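Retinol dehydratase (Spodoptera frugiperda, PDB 1FMJ) dehydrates retinol to anhydroretinol on a sulfotransferase fold, holding retinol beside the nucleotide product adenosine 3',5'-diphosphate. Local coordinates at residues 100-105 with 291-296; 83-88 with 93-98; 14-19 with 42-47; 22-27 with 33-38; 172-175 with 179-182. All blocks are in the same frame, centred on the assembly; numbering follows the deposited sequence.

Interaction 1. Residues 100-105 with 291-296; sequences SLRYIY and GAVNME. With RTL (retinol), chain H.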
# COMPACT_ATOMS: atom_id res chain seq x y z
N SER A 100 7.94 -2.87 10.05
CA SER A 100 7.59 -1.48 10.30
C SER A 100 8.77 -0.68 10.84
O SER A 100 8.72 0.55 10.88
CB SER A 100 6.41 -1.41 11.27
OG SER A 100 6.71 -2.04 12.49
N LEU A 101 9.83 -1.36 11.27
CA LEU A 101 11.02 -0.68 11.77
C LEU A 101 12.11 -0.66 10.69
O LEU A 101 13.03 0.15 10.74
CB LEU A 101 11.57 -1.39 13.03
CG LEU A 101 11.06 -0.96 14.42
CD1 LEU A 101 9.55 -0.77 14.41
CD2 LEU A 101 11.45 -2.00 15.45
N ARG A 102 11.99 -1.54 9.70
CA ARG A 102 12.99 -1.59 8.64
C ARG A 102 12.64 -0.65 7.49
O ARG A 102 13.51 -0.26 6.70
CB ARG A 102 13.14 -3.03 8.15
CG ARG A 102 13.92 -3.93 9.13
CD ARG A 102 14.02 -5.38 8.64
NE ARG A 102 12.76 -6.09 8.84
CZ ARG A 102 12.31 -7.07 8.07
NH1 ARG A 102 13.02 -7.46 7.01
NH2 ARG A 102 11.16 -7.66 8.35
N TYR A 103 11.37 -0.27 7.41
CA TYR A 103 10.88 0.62 6.37
C TYR A 103 10.12 1.80 6.97
O TYR A 103 9.47 1.67 8.00
CB TYR A 103 9.91 -0.11 5.43
CG TYR A 103 10.55 -0.95 4.35
CD1 TYR A 103 11.07 -2.21 4.63
CD2 TYR A 103 10.60 -0.49 3.04
CE1 TYR A 103 11.62 -2.99 3.62
CE2 TYR A 103 11.16 -1.26 2.03
CZ TYR A 103 11.66 -2.51 2.33
OH TYR A 103 12.19 -3.26 1.32
N ILE A 104 10.20 2.95 6.31
CA ILE A 104 9.45 4.11 6.75
C ILE A 104 8.26 4.11 5.82
O ILE A 104 8.41 4.02 4.60
CB ILE A 104 10.22 5.43 6.57
CG1 ILE A 104 11.36 5.51 7.58
CG2 ILE A 104 9.25 6.62 6.74
CD1 ILE A 104 12.20 6.75 7.45
N TYR A 105 7.08 4.18 6.40
CA TYR A 105 5.85 4.19 5.63
C TYR A 105 5.60 5.67 5.37
O TYR A 105 5.07 6.37 6.22
CB TYR A 105 4.73 3.57 6.48
CG TYR A 105 3.43 3.34 5.75
CD1 TYR A 105 2.38 2.70 6.40
CD2 TYR A 105 3.24 3.78 4.45
CE1 TYR A 105 1.16 2.50 5.77
CE2 TYR A 105 2.02 3.59 3.80
CZ TYR A 105 0.98 2.95 4.47
OH TYR A 105 -0.23 2.76 3.86
N GLY A 291 5.78 -13.29 12.54
CA GLY A 291 5.45 -12.11 13.33
C GLY A 291 6.19 -10.84 12.94
O GLY A 291 5.74 -9.74 13.26
N ALA A 292 7.32 -10.97 12.25
CA ALA A 292 8.06 -9.78 11.85
C ALA A 292 7.36 -9.02 10.73
O ALA A 292 7.63 -7.84 10.50
CB ALA A 292 9.48 -10.17 11.42
N VAL A 293 6.44 -9.70 10.04
CA VAL A 293 5.74 -9.08 8.93
C VAL A 293 4.22 -9.20 8.93
O VAL A 293 3.55 -8.50 8.18
CB VAL A 293 6.24 -9.65 7.57
CG1 VAL A 293 7.75 -9.50 7.47
CG2 VAL A 293 5.84 -11.12 7.45
N ASN A 294 3.66 -10.06 9.77
CA ASN A 294 2.22 -10.24 9.77
C ASN A 294 1.41 -9.23 10.58
O ASN A 294 0.18 -9.34 10.65
CB ASN A 294 1.84 -11.66 10.20
CG ASN A 294 2.24 -11.97 11.62
OD1 ASN A 294 2.39 -11.08 12.45
ND2 ASN A 294 2.38 -13.26 11.92
N MET A 295 2.09 -8.26 11.18
CA MET A 295 1.45 -7.22 11.97
C MET A 295 0.58 -7.73 13.12
O MET A 295 -0.26 -6.99 13.64
CB MET A 295 0.59 -6.34 11.05
CG MET A 295 1.37 -5.62 9.95
SD MET A 295 2.39 -4.25 10.55
CE MET A 295 1.39 -2.87 10.09
N GLU A 296 0.78 -8.98 13.51
CA GLU A 296 0.00 -9.55 14.61
C GLU A 296 0.41 -8.95 15.95
O GLU A 296 -0.27 -9.15 16.95
CB GLU A 296 0.16 -11.08 14.65
CG GLU A 296 -0.67 -11.80 13.60
CD GLU A 296 -2.16 -11.61 13.81
OE1 GLU A 296 -2.90 -11.58 12.80
OE2 GLU A 296 -2.59 -11.49 14.98
C1 RTL H . -6.34 3.08 13.13
C2 RTL H . -7.27 4.24 13.60
C3 RTL H . -6.50 5.46 14.09
C4 RTL H . -5.02 5.77 14.28
C5 RTL H . -4.27 4.52 13.79
C6 RTL H . -4.79 3.33 13.28
C7 RTL H . -3.93 2.20 12.82
C8 RTL H . -3.33 2.13 11.60
C9 RTL H . -2.48 1.03 11.14
C10 RTL H . -1.95 1.11 9.87
C11 RTL H . -1.08 0.17 9.13
C12 RTL H . -1.54 -0.06 7.86
C13 RTL H . -1.10 -0.88 6.71
C14 RTL H . -1.60 -1.09 5.45
C15 RTL H . -1.10 -0.26 4.34
O1 RTL H . 0.01 -0.80 3.76
C16 RTL H . -6.82 2.93 11.67
C17 RTL H . -6.87 1.88 13.93
C18 RTL H . -2.76 4.74 13.98
C19 RTL H . -2.21 -0.17 12.08
C20 RTL H . 0.19 -1.59 7.14
O HOH W 1 5.81 -5.03 10.88
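Arg102, at the end of helix 99-102, meets Val293 and Ala292 of the 291-296 loop with the edge of its guanidinium group. NH2 of Arg102 lies 4.0 Å from CG1 of Val293, and the carbonyl oxygen of Ala292 also sits near the plane of the group. These are van der Waals approaches, and no direct hydrogen bond joins the two segments. A bend at chi3 (-76°) turns the guanidinium off the line of its methylene chain, while its charge is paired with Glu81, a fitting mate for a buried arginine.

The polar link is a water that accepts from Ser100 N at 3.1 Å and donates weakly to Ala292 O. Within the loop, Asn294 OD1 accepts from Glu296 N (2.9 Å), an Asx turn in which the donor stands above the carbonyl plane.

Strand 104-105 is an outer strand of the parallel sheet of the sulfotransferase fold, and it carries Tyr105 into the retinol pocket, to which Met295 also belongs. The remaining contacts are with the ligand. Tyr105 OH abuts the carbinol carbon C15 of retinol at 3.2 Å, the ring lying oblique to it, while His164 and Lys162 hydrogen-bond to the ligand. A leucine in place of Tyr105 would probably leave C15 without this neighbour and Lys162 without its cation-pi partner. Met295, its chain bent at chi2 and chi3, brings its methyl CE to 3.4 Å from the branch methyl C20 of retinol, a flexible apolar tip against a polyene.

Interaction 2. Residues 83-88 with 93-98; sequences VWLIEN and EAAKTY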
# COMPACT_ATOMS: atom_id res chain seq x y z
N VAL A 83 13.35 -7.31 -1.08
CA VAL A 83 14.24 -6.17 -1.26
C VAL A 83 15.17 -5.93 -0.06
O VAL A 83 16.33 -5.58 -0.24
CB VAL A 83 13.43 -4.87 -1.53
CG1 VAL A 83 14.34 -3.65 -1.46
CG2 VAL A 83 12.77 -4.94 -2.90
N TRP A 84 14.66 -6.12 1.15
CA TRP A 84 15.50 -5.88 2.32
C TRP A 84 16.56 -6.95 2.46
O TRP A 84 17.72 -6.64 2.71
CB TRP A 84 14.66 -5.83 3.60
CG TRP A 84 15.35 -5.09 4.72
CD1 TRP A 84 15.30 -3.75 4.96
CD2 TRP A 84 16.20 -5.65 5.73
NE1 TRP A 84 16.07 -3.43 6.06
CE2 TRP A 84 16.63 -4.58 6.55
CE3 TRP A 84 16.64 -6.95 6.02
CZ2 TRP A 84 17.48 -4.77 7.65
CZ3 TRP A 84 17.49 -7.14 7.11
CH2 TRP A 84 17.90 -6.05 7.91
N LEU A 85 16.16 -8.20 2.30
CA LEU A 85 17.11 -9.30 2.43
C LEU A 85 18.20 -9.23 1.37
O LEU A 85 19.37 -9.45 1.66
CB LEU A 85 16.39 -10.64 2.35
CG LEU A 85 15.61 -10.99 3.63
CD1 LEU A 85 14.68 -12.18 3.41
CD2 LEU A 85 16.61 -11.27 4.74
N ILE A 86 17.80 -8.90 0.14
CA ILE A 86 18.74 -8.81 -0.97
C ILE A 86 19.74 -7.66 -0.79
O ILE A 86 20.91 -7.80 -1.14
CB ILE A 86 17.99 -8.64 -2.31
CG1 ILE A 86 17.12 -9.89 -2.55
CG2 ILE A 86 18.98 -8.43 -3.45
CD1 ILE A 86 16.33 -9.87 -3.85
N GLU A 87 19.27 -6.53 -0.27
CA GLU A 87 20.15 -5.39 -0.04
C GLU A 87 21.00 -5.63 1.20
O GLU A 87 22.03 -4.98 1.38
CB GLU A 87 19.33 -4.11 0.16
CG GLU A 87 18.50 -3.66 -1.04
CD GLU A 87 19.35 -3.17 -2.19
OE1 GLU A 87 20.38 -3.81 -2.48
OE2 GLU A 87 18.98 -2.15 -2.82
N ASN A 88 20.60 -6.57 2.05
CA ASN A 88 21.35 -6.85 3.27
C ASN A 88 22.03 -8.21 3.39
O ASN A 88 22.07 -8.81 4.47
CB ASN A 88 20.46 -6.61 4.50
CG ASN A 88 20.35 -5.13 4.85
OD1 ASN A 88 21.30 -4.53 5.37
ND2 ASN A 88 19.20 -4.53 4.55
N GLU A 93 18.56 -13.44 9.96
CA GLU A 93 18.57 -13.19 11.39
C GLU A 93 18.20 -11.74 11.68
O GLU A 93 17.37 -11.47 12.55
CB GLU A 93 19.95 -13.51 11.97
CG GLU A 93 19.96 -13.68 13.46
CD GLU A 93 18.92 -14.67 13.94
OE1 GLU A 93 18.86 -15.79 13.38
OE2 GLU A 93 18.15 -14.33 14.86
N ALA A 94 18.82 -10.82 10.95
CA ALA A 94 18.55 -9.40 11.12
C ALA A 94 17.15 -9.03 10.62
O ALA A 94 16.53 -8.09 11.12
CB ALA A 94 19.60 -8.58 10.39
N ALA A 95 16.66 -9.79 9.64
CA ALA A 95 15.33 -9.54 9.08
C ALA A 95 14.21 -9.90 10.07
O ALA A 95 13.02 -9.77 9.76
CB ALA A 95 15.15 -10.33 7.80
N LYS A 96 14.59 -10.34 11.27
CA LYS A 96 13.59 -10.70 12.26
C LYS A 96 13.00 -9.47 12.95
O LYS A 96 12.02 -9.57 13.68
CB LYS A 96 14.19 -11.66 13.29
CG LYS A 96 14.58 -13.00 12.68
CD LYS A 96 15.11 -13.96 13.73
CE LYS A 96 15.52 -15.30 13.09
NZ LYS A 96 15.96 -16.30 14.12
N THR A 97 13.60 -8.31 12.73
CA THR A 97 13.07 -7.09 13.33
C THR A 97 11.78 -6.75 12.58
O THR A 97 11.62 -7.13 11.42
CB THR A 97 14.06 -5.91 13.22
OG1 THR A 97 15.18 -6.15 14.07
CG2 THR A 97 13.40 -4.62 13.65
N TYR A 98 10.87 -6.05 13.25
CA TYR A 98 9.61 -5.67 12.63
C TYR A 98 9.79 -4.88 11.33
O TYR A 98 10.54 -3.91 11.26
CB TYR A 98 8.77 -4.85 13.62
CG TYR A 98 8.28 -5.65 14.81
CD1 TYR A 98 8.65 -5.31 16.11
CD2 TYR A 98 7.45 -6.76 14.63
CE1 TYR A 98 8.22 -6.06 17.21
CE2 TYR A 98 7.01 -7.53 15.73
CZ TYR A 98 7.40 -7.17 17.01
OH TYR A 98 6.99 -7.94 18.09
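Apolar packing of Trp84 and Leu85 against Ala94 and Ala95 fastens the last turns of helix 76-87 to the short 3-10 segment 94-96 that soon follows it in the chain. The indole meets the segment with its six-membered ring: CH2 of Trp84 has CB of Ala94 at its edge, in the ring plane, 3.9 Å away. CZ3 of Trp84 reaches the backbone N of Ala95 at 3.8 Å, obliquely. Leu85 adds a tighter touch, its CD2 lying 3.5 Å from CB of Ala95. Alanines suit this side because a bare methyl lets helix and loop come close, with CA atoms of Leu85 and Ala95 6.9 Å apart.

One face of the indole is covered by Asn88, whose ND2 stands over the ring centre and donates to Trp84 O (3.2 Å, 151°). Arg102 makes a cation-pi contact with the same indole. Replacing Trp84 by an alanine would probably open a gap beside Ala94 and Ala95 and leave Arg102 without its aromatic partner. Helix 76-87 follows strand 66-70 across a short loop, the place of the P-loop-like phosphate-binding loop in sulfotransferases.

Interaction 3. Residues 14-19 with 42-47; sequences RELNPE and GYMVYR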
# COMPACT_ATOMS: atom_id res chain seq x y z
N ARG A 14 -10.00 19.45 -3.61
CA ARG A 14 -11.40 19.84 -3.50
C ARG A 14 -12.11 18.83 -2.64
O ARG A 14 -11.72 17.66 -2.57
CB ARG A 14 -12.07 19.88 -4.87
CG ARG A 14 -12.37 18.52 -5.47
CD ARG A 14 -13.13 18.66 -6.78
NE ARG A 14 -13.41 17.38 -7.43
CZ ARG A 14 -14.21 16.44 -6.93
NH1 ARG A 14 -14.83 16.63 -5.77
NH2 ARG A 14 -14.41 15.31 -7.61
N GLU A 15 -13.16 19.30 -1.98
CA GLU A 15 -13.97 18.45 -1.13
C GLU A 15 -14.74 17.57 -2.09
O GLU A 15 -14.80 17.85 -3.29
CB GLU A 15 -14.94 19.30 -0.31
CG GLU A 15 -14.28 20.34 0.59
CD GLU A 15 -13.54 19.72 1.75
OE1 GLU A 15 -14.08 18.76 2.35
OE2 GLU A 15 -12.43 20.20 2.09
N LEU A 16 -15.32 16.50 -1.57
CA LEU A 16 -16.12 15.60 -2.39
C LEU A 16 -17.46 16.28 -2.61
O LEU A 16 -17.98 16.95 -1.72
CB LEU A 16 -16.31 14.27 -1.65
CG LEU A 16 -15.05 13.40 -1.56
CD1 LEU A 16 -15.14 12.40 -0.40
CD2 LEU A 16 -14.87 12.68 -2.88
N ASN A 17 -18.03 16.15 -3.81
CA ASN A 17 -19.33 16.78 -4.06
C ASN A 17 -20.39 15.97 -3.32
O ASN A 17 -20.08 14.94 -2.73
CB ASN A 17 -19.63 16.85 -5.57
CG ASN A 17 -19.61 15.49 -6.24
OD1 ASN A 17 -20.35 14.58 -5.86
ND2 ASN A 17 -18.78 15.36 -7.27
N PRO A 18 -21.65 16.43 -3.32
CA PRO A 18 -22.68 15.67 -2.61
C PRO A 18 -22.77 14.19 -2.98
O PRO A 18 -22.78 13.33 -2.10
CB PRO A 18 -23.96 16.43 -2.96
CG PRO A 18 -23.47 17.85 -3.06
CD PRO A 18 -22.19 17.69 -3.85
N GLU A 19 -22.82 13.90 -4.28
CA GLU A 19 -22.92 12.52 -4.75
C GLU A 19 -21.78 11.64 -4.26
O GLU A 19 -22.01 10.53 -3.78
CB GLU A 19 -22.98 12.48 -6.28
CG GLU A 19 -23.21 11.09 -6.83
CD GLU A 19 -23.24 11.06 -8.35
OE1 GLU A 19 -22.21 11.39 -8.97
OE2 GLU A 19 -24.30 10.70 -8.92
N GLY A 42 -7.57 13.92 -9.23
CA GLY A 42 -8.43 13.70 -8.07
C GLY A 42 -8.11 12.47 -7.25
O GLY A 42 -8.99 11.67 -6.93
N TYR A 43 -6.84 12.30 -6.89
CA TYR A 43 -6.43 11.16 -6.08
C TYR A 43 -7.04 11.30 -4.69
O TYR A 43 -6.94 12.35 -4.05
CB TYR A 43 -4.90 11.09 -5.95
CG TYR A 43 -4.19 10.53 -7.17
CD1 TYR A 43 -3.34 11.33 -7.93
CD2 TYR A 43 -4.34 9.19 -7.54
CE1 TYR A 43 -2.65 10.82 -9.04
CE2 TYR A 43 -3.65 8.67 -8.65
CZ TYR A 43 -2.81 9.48 -9.39
OH TYR A 43 -2.14 8.98 -10.47
N MET A 44 -7.71 10.24 -4.25
CA MET A 44 -8.33 10.23 -2.94
C MET A 44 -7.28 10.19 -1.83
O MET A 44 -6.59 9.18 -1.66
CB MET A 44 -9.26 9.01 -2.83
CG MET A 44 -10.55 9.13 -3.60
SD MET A 44 -11.63 10.40 -2.93
CE MET A 44 -12.58 9.46 -1.72
N VAL A 45 -7.15 11.28 -1.08
CA VAL A 45 -6.18 11.29 0.02
C VAL A 45 -6.85 11.70 1.31
O VAL A 45 -7.73 12.57 1.33
CB VAL A 45 -4.96 12.23 -0.27
CG1 VAL A 45 -4.26 11.80 -1.55
CG2 VAL A 45 -5.40 13.67 -0.37
N TYR A 46 -6.45 11.05 2.40
CA TYR A 46 -6.99 11.38 3.71
C TYR A 46 -6.61 12.83 3.96
O TYR A 46 -5.46 13.22 3.74
CB TYR A 46 -6.40 10.45 4.78
CG TYR A 46 -7.09 9.11 4.86
CD1 TYR A 46 -6.42 7.93 4.54
CD2 TYR A 46 -8.42 9.01 5.26
CE1 TYR A 46 -7.05 6.69 4.63
CE2 TYR A 46 -9.06 7.78 5.35
CZ TYR A 46 -8.37 6.63 5.04
OH TYR A 46 -9.01 5.42 5.15
N ARG A 47 -7.57 13.63 4.43
CA ARG A 47 -7.35 15.05 4.67
C ARG A 47 -6.01 15.41 5.33
O ARG A 47 -5.33 16.32 4.88
CB ARG A 47 -8.51 15.63 5.48
CG ARG A 47 -8.60 17.14 5.41
CD ARG A 47 -9.75 17.69 6.24
NE ARG A 47 -10.00 19.10 5.93
CZ ARG A 47 -10.51 19.54 4.78
NH1 ARG A 47 -10.83 18.68 3.83
NH2 ARG A 47 -10.69 20.84 4.59
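Glu15 and Arg47 form a salt bridge in which a single carboxylate oxygen receives both terminal nitrogens of the guanidinium group. NH1 of Arg47 gives the shorter bond, 2.8 Å to Glu15 OE2, and meets the syn lone pair of that oxygen. NH2 of Arg47 adds a weak bond to Glu15 OE2 at 3.1 Å. OE2 lies near the guanidinium plane, but the carboxylate plane is turned 52° from it, so the two groups do not pair side by side. Arg47 reaches out with CG opposite the backbone N (chi1 -161°) and an extended chain, whereas Glu15 folds at chi2 to meet it.

Beside this polar pair, Leu16 and Met44 cross at about a right angle. CD2 of Leu16 is 4.0 Å from SD of Met44, whose bent chain brings sulfur and methyl against the leucine branches; both side chains also touch Lys37 of the middle strand.

Farther out, Arg14 NH1 donates to Glu15 O at 2.8 Å, just before helix 18-24. Asn17 N-caps that helix, and its own N is bound by Glu20 OE1, the reciprocal pattern of a capping box. On the other side, Gly42 and Tyr43 face Leu38 in a G1 beta bulge, and the positive phi of Gly42 favours glycine. With one oxygen shared by two N-H donors, one bond weak, and Glu15 exposed, the ion pair is probably partly screened by solvent.

Interaction 4. Residues 22-27 with 33-38; sequences KLVKAN and TTYVKL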
# COMPACT_ATOMS: atom_id res chain seq x y z
N LYS A 22 -21.78 11.21 -0.61
CA LYS A 22 -22.85 10.33 -0.20
C LYS A 22 -22.43 8.86 -0.22
O LYS A 22 -22.70 8.13 0.74
CB LYS A 22 -24.09 10.53 -1.07
CG LYS A 22 -25.35 9.89 -0.47
CD LYS A 22 -26.62 10.39 -1.13
CE LYS A 22 -27.86 9.83 -0.44
NZ LYS A 22 -29.12 10.29 -1.08
N LEU A 23 -21.79 8.44 -1.30
CA LEU A 23 -21.34 7.05 -1.43
C LEU A 23 -20.24 6.71 -0.43
O LEU A 23 -20.15 5.58 0.04
CB LEU A 23 -20.83 6.78 -2.85
CG LEU A 23 -20.29 5.36 -3.06
CD1 LEU A 23 -21.43 4.36 -2.89
CD2 LEU A 23 -19.66 5.22 -4.44
N VAL A 24 -19.39 7.68 -0.13
CA VAL A 24 -18.32 7.43 0.83
C VAL A 24 -18.88 7.38 2.25
O VAL A 24 -18.65 6.42 2.98
CB VAL A 24 -17.24 8.51 0.75
CG1 VAL A 24 -16.20 8.28 1.82
CG2 VAL A 24 -16.60 8.50 -0.62
N LYS A 25 -19.61 8.43 2.64
CA LYS A 25 -20.19 8.51 3.98
C LYS A 25 -21.20 7.40 4.25
O LYS A 25 -21.84 7.38 5.30
CB LYS A 25 -20.89 9.87 4.16
CG LYS A 25 -19.96 11.07 4.23
CD LYS A 25 -19.21 11.10 5.55
CE LYS A 25 -18.36 12.35 5.66
NZ LYS A 25 -17.42 12.47 4.51
N ALA A 26 -21.34 6.48 3.30
CA ALA A 26 -22.27 5.36 3.44
C ALA A 26 -21.52 4.05 3.62
O ALA A 26 -22.13 3.00 3.82
CB ALA A 26 -23.16 5.29 2.21
N ASN A 27 -20.20 4.11 3.54
CA ASN A 27 -19.35 2.94 3.70
C ASN A 27 -18.19 3.21 4.64
O ASN A 27 -17.73 2.31 5.34
CB ASN A 27 -18.79 2.51 2.34
CG ASN A 27 -19.81 1.78 1.49
OD1 ASN A 27 -20.93 2.26 1.28
ND2 ASN A 27 -19.42 0.62 0.99
N THR A 33 -11.31 9.96 10.07
CA THR A 33 -10.59 10.70 9.03
C THR A 33 -11.39 10.82 7.74
O THR A 33 -11.98 9.85 7.27
CB THR A 33 -9.24 10.04 8.72
OG1 THR A 33 -8.59 9.67 9.94
CG2 THR A 33 -8.35 11.00 7.96
N THR A 34 -11.42 12.02 7.16
CA THR A 34 -12.16 12.27 5.92
C THR A 34 -11.22 12.43 4.73
O THR A 34 -10.01 12.55 4.91
CB THR A 34 -13.01 13.56 6.04
OG1 THR A 34 -12.17 14.65 6.41
CG2 THR A 34 -14.10 13.39 7.08
N TYR A 35 -11.78 12.45 3.53
CA TYR A 35 -10.98 12.60 2.31
C TYR A 35 -11.18 13.94 1.59
O TYR A 35 -12.03 14.75 1.95
CB TYR A 35 -11.34 11.51 1.28
CG TYR A 35 -11.14 10.07 1.69
CD1 TYR A 35 -12.19 9.32 2.22
CD2 TYR A 35 -9.93 9.42 1.44
CE1 TYR A 35 -12.05 7.97 2.47
CE2 TYR A 35 -9.78 8.06 1.70
CZ TYR A 35 -10.84 7.34 2.21
OH TYR A 35 -10.72 6.00 2.44
N VAL A 36 -10.36 14.13 0.56
CA VAL A 36 -10.40 15.29 -0.34
C VAL A 36 -9.71 14.80 -1.61
O VAL A 36 -8.81 13.96 -1.55
CB VAL A 36 -9.63 16.52 0.19
CG1 VAL A 36 -10.25 17.02 1.49
CG2 VAL A 36 -8.16 16.20 0.36
N LYS A 37 -10.17 15.30 -2.75
CA LYS A 37 -9.60 14.93 -4.04
C LYS A 37 -8.32 15.76 -4.20
O LYS A 37 -8.30 16.94 -3.85
CB LYS A 37 -10.58 15.28 -5.16
CG LYS A 37 -11.04 14.10 -6.02
CD LYS A 37 -11.98 13.18 -5.28
CE LYS A 37 -12.68 12.21 -6.24
NZ LYS A 37 -11.74 11.26 -6.92
N LEU A 38 -7.27 15.16 -4.74
CA LEU A 38 -6.01 15.89 -4.90
C LEU A 38 -5.45 15.86 -6.31
O LEU A 38 -5.29 14.80 -6.90
CB LEU A 38 -4.96 15.34 -3.93
CG LEU A 38 -3.61 16.06 -3.93
CD1 LEU A 38 -3.85 17.56 -3.71
CD2 LEU A 38 -2.69 15.50 -2.85
O HOH W 2 -14.84 12.00 3.56
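Val24 and Tyr35 carry the apolar half of a contact that lays the end of helix 18-24 against strand 35-38, the middle strand of a three-stranded antiparallel sheet near the N-terminus. CG1 of Val24 approaches the ring of Tyr35 obliquely, 4.2 Å from its CD1. That methyl is set opposite the backbone N of Val24 (chi1 176°), which directs it at the sheet; a beta-branched valine offers a short, stiff methyl that meets the ring at an ordinary van der Waals distance. Tyr35 serves both sides of its chemistry: the ring stacks on Tyr46 of the adjacent strand and packs against Val24, while its hydroxyl hydrogen-bonds to Thr223.

Lys25 makes the outer half of the contact. The end of its chain comes to Thr34, with NZ 4.3 Å from CG2 of Thr34, and the ammonium group is paired with Asp21 one turn back in the helix. A lysine fits this solvent-facing position because its long chain spans the distance to the strand while the charge remains near solvent. Behind it the chain turns off the helix, Asn27 N bonding to Val24 O at 2.8 Å. A water joins the two segments, accepting from Lys25 NZ at 2.8 Å and from the backbone N of Tyr35 at 3.1 Å.

Interaction 5. Residues 172-175 with 179-182; sequences PNML and KMVY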
# COMPACT_ATOMS: atom_id res chain seq x y z
N PRO A 172 9.30 15.01 -8.82
CA PRO A 172 9.44 14.62 -10.22
C PRO A 172 10.91 14.34 -10.42
O PRO A 172 11.77 14.97 -9.79
CB PRO A 172 8.95 15.87 -10.97
CG PRO A 172 9.26 16.98 -10.02
CD PRO A 172 8.85 16.41 -8.69
N ASN A 173 11.22 13.39 -11.28
CA ASN A 173 12.61 13.03 -11.52
C ASN A 173 13.21 12.35 -10.28
O ASN A 173 14.44 12.22 -10.17
CB ASN A 173 13.43 14.27 -11.87
CG ASN A 173 12.84 15.05 -13.02
OD1 ASN A 173 12.65 14.52 -14.11
ND2 ASN A 173 12.54 16.32 -12.78
N MET A 174 12.36 11.92 -9.35
CA MET A 174 12.87 11.24 -8.16
C MET A 174 13.67 10.01 -8.58
O MET A 174 14.63 9.62 -7.92
CB MET A 174 11.71 10.83 -7.23
CG MET A 174 10.78 9.74 -7.77
SD MET A 174 9.49 9.26 -6.57
CE MET A 174 10.49 8.40 -5.35
N LEU A 175 13.28 9.42 -9.71
CA LEU A 175 13.95 8.23 -10.22
C LEU A 175 15.38 8.51 -10.72
O LEU A 175 16.12 7.57 -11.01
CB LEU A 175 13.11 7.58 -11.32
CG LEU A 175 11.72 7.07 -10.90
CD1 LEU A 175 11.01 6.47 -12.11
CD2 LEU A 175 11.87 6.03 -9.79
N LYS A 179 16.05 4.19 -6.46
CA LYS A 179 15.55 3.01 -7.14
C LYS A 179 14.17 2.72 -6.56
O LYS A 179 13.92 2.97 -5.38
CB LYS A 179 16.49 1.82 -6.93
CG LYS A 179 17.83 2.02 -7.64
CD LYS A 179 18.73 0.81 -7.50
CE LYS A 179 20.08 1.10 -8.13
NZ LYS A 179 19.93 1.52 -9.56
N MET A 180 13.28 2.21 -7.39
CA MET A 180 11.92 1.91 -6.97
C MET A 180 11.39 0.63 -7.60
O MET A 180 11.64 0.36 -8.78
CB MET A 180 10.98 3.07 -7.34
CG MET A 180 9.48 2.76 -7.18
SD MET A 180 8.39 4.20 -7.53
CE MET A 180 8.76 5.22 -6.11
N VAL A 181 10.69 -0.16 -6.80
CA VAL A 181 10.07 -1.39 -7.28
C VAL A 181 8.58 -1.14 -7.09
O VAL A 181 8.12 -0.94 -5.97
CB VAL A 181 10.48 -2.63 -6.47
CG1 VAL A 181 9.85 -3.88 -7.08
CG2 VAL A 181 11.99 -2.77 -6.46
N TYR A 182 7.83 -1.12 -8.18
CA TYR A 182 6.41 -0.87 -8.10
C TYR A 182 5.63 -2.13 -8.43
O TYR A 182 5.86 -2.78 -9.45
CB TYR A 182 6.02 0.25 -9.06
CG TYR A 182 4.55 0.59 -9.05
CD1 TYR A 182 4.08 1.69 -8.34
CD2 TYR A 182 3.63 -0.17 -9.77
CE1 TYR A 182 2.72 2.04 -8.35
CE2 TYR A 182 2.28 0.16 -9.79
CZ TYR A 182 1.83 1.27 -9.09
OH TYR A 182 0.50 1.61 -9.15
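Met174 and Met180 meet at their methyl ends, CE of Met174 lying 3.7 Å from CE of Met180, while the two side chains cross at about a right angle. Met180 springs from its strand toward the 172-175 loop with CG opposite the backbone N (chi1 169°), then bends at chi3 to bring its methyl round. Met174 takes the more confined first rotamer, with CG between the backbone N and the carbonyl carbon (chi1 67°). This and an extended chi2 put SD of Met174 4.1 Å from CE of Met180, and the bend at chi3 brings its methyl CE round to the other methyl.

Leu175 comes in across the base of the same residue, again at roughly a right angle. Its CD2 rests 3.9 Å from CB of Met180, so one methionine is met near its root by a leucine branch and at its end by another methionine. Unbranched, flexible methionines suit a buried place where the loop doubles back to the strand, because their ends can turn to fit each other.

Strand 179-184 lies between strands 66-70 and 243-247 in the parallel sheet. Met180 touches Phe67 on one of these and Met243 on the other, and Met174 also packs on Phe67; beyond them Asn242 holds Leu175 O by a hydrogen bond, just ahead of strand 243-247.

How the interactions relate
Interactions 3 and 4 form one N-terminal group, centres 6 Å apart, with 4 nested inside the loop closed by 3; both use helix 18-24 and the three-stranded antiparallel sheet, which is distinct from the parallel one. Interactions 1 and 2, centres 11 Å apart, form a second group on the opposite side of the chain's centre from interaction 3. They join the chain following helix 76-87 to the late 291-296 loop, which helps line the retinol pocket. Interaction 5 reaches the same parallel sheet as interaction 1 and is nested within its loop, with centres 22 Å apart. Of the five, only interaction 1 reaches retinol; 2 and 5 join parts of the same sulfotransferase domain away from the ligands.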